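DNA translocase coupling protein (Clostridium perfringens, PDB 6O1W) probably binds ATP and DNA as an FtsK/SpoIIIE-family coupling protein of plasmid conjugation, represented here by a large piece that includes its P-loop ATPase fold. Local coordinates at residues K38-D43 against N314-D319. Numbering follows the deposited sequence.
Sequences KGTRID and NTKAKD. With BGC (beta-D-glucopyranose), chain D.
A glucose-binding cleft forms where the turn between strands 30-36 and 43-48 of the four-stranded antiparallel sheet faces the loop that follows helix 305-312 of the P-loop ATPase fold. Direct contact is small and made by van der Waals packing. Ile42 CD1 comes to 3.9 Å from Asp319 CB and 3.4 Å from the backbone oxygen Asp319 O, while Thr40 CG2 meets Lys316 CD, with Leu328 touching both side chains. A water supplies a polar link, accepting from Thr40 OG1 and donating to Asp319 OD2 (2.7 Å). The sugar spans the same gap: its O6 donates to Ile42 O (2.7 Å), and its O3 donates to Asp319 OD2 (2.9 Å), which therefore accepts from both water and sugar. Lys318, its chain bent at the last torsion (chi4 -60°), brings NZ to 3.0 Å from glucose O2. Its three N-H groups are shared among four acceptors: that hydroxyl, Asp319 OD1 in a salt bridge on the syn side, Thr315 OG1, and Thr315 O, met from above its carbonyl plane. Carboxylate and ammonium are thus held together beside glucose O2 and O3. Polar links between the two segments run through water and glucose hydroxyls; the salt bridge from Lys316 NZ to Asp37, itself a glucose partner along with Glu44, adds a direct link just beside them.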
loop_
_atom_site.group_PDB
_atom_site.type_symbol
_atom_site.label_atom_id
_atom_site.label_comp_id
_atom_site.label_asym_id
_atom_site.label_seq_id
_atom_site.Cartn_x
_atom_site.Cartn_y
_atom_site.Cartn_z
ATOM N N LYS A 38 -3.419 10.687 -14.454
ATOM C CA LYS A 38 -4.092 11.606 -13.528
ATOM C C LYS A 38 -3.982 11.231 -12.044
ATOM O O LYS A 38 -3.934 12.122 -11.207
ATOM C CB LYS A 38 -5.569 11.775 -13.936
ATOM C CG LYS A 38 -6.191 13.124 -13.587
ATOM C CD LYS A 38 -7.720 13.006 -13.614
ATOM C CE LYS A 38 -8.441 14.325 -13.605
ATOM N NZ LYS A 38 -9.915 14.140 -13.752
ATOM N N GLY A 39 -3.955 9.944 -11.730
ATOM C CA GLY A 39 -3.826 9.480 -10.349
ATOM C C GLY A 39 -2.394 9.495 -9.840
ATOM O O GLY A 39 -2.134 10.004 -8.750
ATOM N N THR A 40 -1.447 8.953 -10.625
ATOM C CA THR A 40 -0.030 8.888 -10.226
ATOM C C THR A 40 0.743 10.162 -10.504
ATOM O O THR A 40 1.797 10.364 -9.908
ATOM C CB THR A 40 0.690 7.692 -10.857
ATOM O OG1 THR A 40 0.865 7.937 -12.259
ATOM C CG2 THR A 40 -0.050 6.365 -10.644
ATOM N N ARG A 41 0.260 10.990 -11.448
ATOM C CA ARG A 41 0.884 12.240 -11.908
ATOM C C ARG A 41 2.229 11.961 -12.625
ATOM O O ARG A 41 3.128 12.803 -12.658
ATOM C CB ARG A 41 0.990 13.298 -10.789
ATOM C CG ARG A 41 -0.377 13.758 -10.278
ATOM C CD ARG A 41 -0.701 15.186 -10.679
ATOM N NE ARG A 41 -1.009 16.004 -9.503
ATOM C CZ ARG A 41 -0.476 17.198 -9.244
ATOM N NH1 ARG A 41 0.386 17.748 -10.093
ATOM N NH2 ARG A 41 -0.812 17.854 -8.140
ATOM N N ILE A 42 2.335 10.771 -13.227
ATOM C CA ILE A 42 3.510 10.361 -14.000
ATOM C C ILE A 42 3.073 10.500 -15.460
ATOM O O ILE A 42 2.010 9.979 -15.822
ATOM C CB ILE A 42 3.972 8.906 -13.689
ATOM C CG1 ILE A 42 4.374 8.742 -12.211
ATOM C CG2 ILE A 42 5.132 8.485 -14.626
ATOM C CD1 ILE A 42 4.389 7.218 -11.723
ATOM N N ASP A 43 3.898 11.196 -16.268
ATOM C CA ASP A 43 3.691 11.481 -17.686
ATOM C C ASP A 43 4.580 10.636 -18.581
ATOM O O ASP A 43 5.681 10.286 -18.197
ATOM C CB ASP A 43 3.982 12.978 -17.980
ATOM C CG ASP A 43 3.227 13.963 -17.092
ATOM O OD1 ASP A 43 1.984 13.990 -17.155
ATOM O OD2 ASP A 43 3.883 14.705 -16.336
ATOM N N ASN A 314 -3.980 -3.506 -12.552
ATOM C CA ASN A 314 -3.383 -2.577 -13.528
ATOM C C ASN A 314 -1.845 -2.764 -13.430
ATOM O O ASN A 314 -1.382 -3.443 -12.513
ATOM C CB ASN A 314 -3.843 -1.117 -13.346
ATOM C CG ASN A 314 -3.384 -0.447 -12.083
ATOM O OD1 ASN A 314 -2.204 -0.433 -11.754
ATOM N ND2 ASN A 314 -4.307 0.165 -11.357
ATOM N N THR A 315 -1.067 -2.171 -14.343
ATOM C CA THR A 315 0.385 -2.339 -14.408
ATOM C C THR A 315 1.158 -1.121 -13.863
ATOM O O THR A 315 2.357 -1.004 -14.133
ATOM C CB THR A 315 0.783 -2.573 -15.889
ATOM O OG1 THR A 315 0.507 -1.367 -16.605
ATOM C CG2 THR A 315 0.045 -3.764 -16.540
ATOM N N LYS A 316 0.502 -0.220 -13.119
ATOM C CA LYS A 316 1.119 1.035 -12.657
ATOM C C LYS A 316 2.265 0.903 -11.646
ATOM O O LYS A 316 3.038 1.857 -11.527
ATOM C CB LYS A 316 0.073 2.011 -12.113
ATOM C CG LYS A 316 -1.015 2.369 -13.119
ATOM C CD LYS A 316 -2.097 3.226 -12.429
ATOM C CE LYS A 316 -3.383 3.298 -13.204
ATOM N NZ LYS A 316 -3.183 3.951 -14.519
ATOM N N ALA A 317 2.396 -0.233 -10.915
ATOM C CA ALA A 317 3.524 -0.364 -9.965
ATOM C C ALA A 317 4.897 -0.386 -10.699
ATOM O O ALA A 317 5.914 -0.068 -10.100
ATOM C CB ALA A 317 3.349 -1.598 -9.079
ATOM N N LYS A 318 4.906 -0.676 -12.011
ATOM C CA LYS A 318 6.148 -0.670 -12.798
ATOM C C LYS A 318 6.638 0.764 -13.126
ATOM O O LYS A 318 7.777 0.933 -13.545
ATOM C CB LYS A 318 5.980 -1.540 -14.081
ATOM C CG LYS A 318 5.372 -0.794 -15.279
ATOM C CD LYS A 318 4.613 -1.678 -16.277
ATOM C CE LYS A 318 3.974 -0.874 -17.410
ATOM N NZ LYS A 318 2.975 0.153 -16.949
ATOM N N ASP A 319 5.765 1.778 -12.972
ATOM C CA ASP A 319 6.033 3.181 -13.326
ATOM C C ASP A 319 6.596 4.000 -12.180
ATOM O O ASP A 319 7.025 5.134 -12.410
ATOM C CB ASP A 319 4.726 3.885 -13.753
ATOM C CG ASP A 319 3.855 3.161 -14.748
ATOM O OD1 ASP A 319 4.404 2.462 -15.611
ATOM O OD2 ASP A 319 2.613 3.329 -14.681
HETATM C C2 BGC D . 2.386 3.532 -18.580
HETATM C C3 BGC D . 0.962 3.698 -18.053
HETATM C C4 BGC D . 0.683 5.153 -17.688
HETATM C C5 BGC D . 1.046 6.072 -18.854
HETATM C C6 BGC D . 0.942 7.542 -18.516
HETATM C C1 BGC D . 2.668 4.528 -19.699
HETATM O O1 BGC D . 4.005 4.425 -20.051
HETATM O O2 BGC D . 2.598 2.218 -19.084
HETATM O O3 BGC D . 0.782 2.880 -16.899
HETATM O O4 BGC D . -0.681 5.337 -17.313
HETATM O O5 BGC D . 2.410 5.849 -19.238
HETATM O O6 BGC D . 1.930 7.930 -17.567
HETATM O O HOH W 1 1.367 5.614 -13.853
#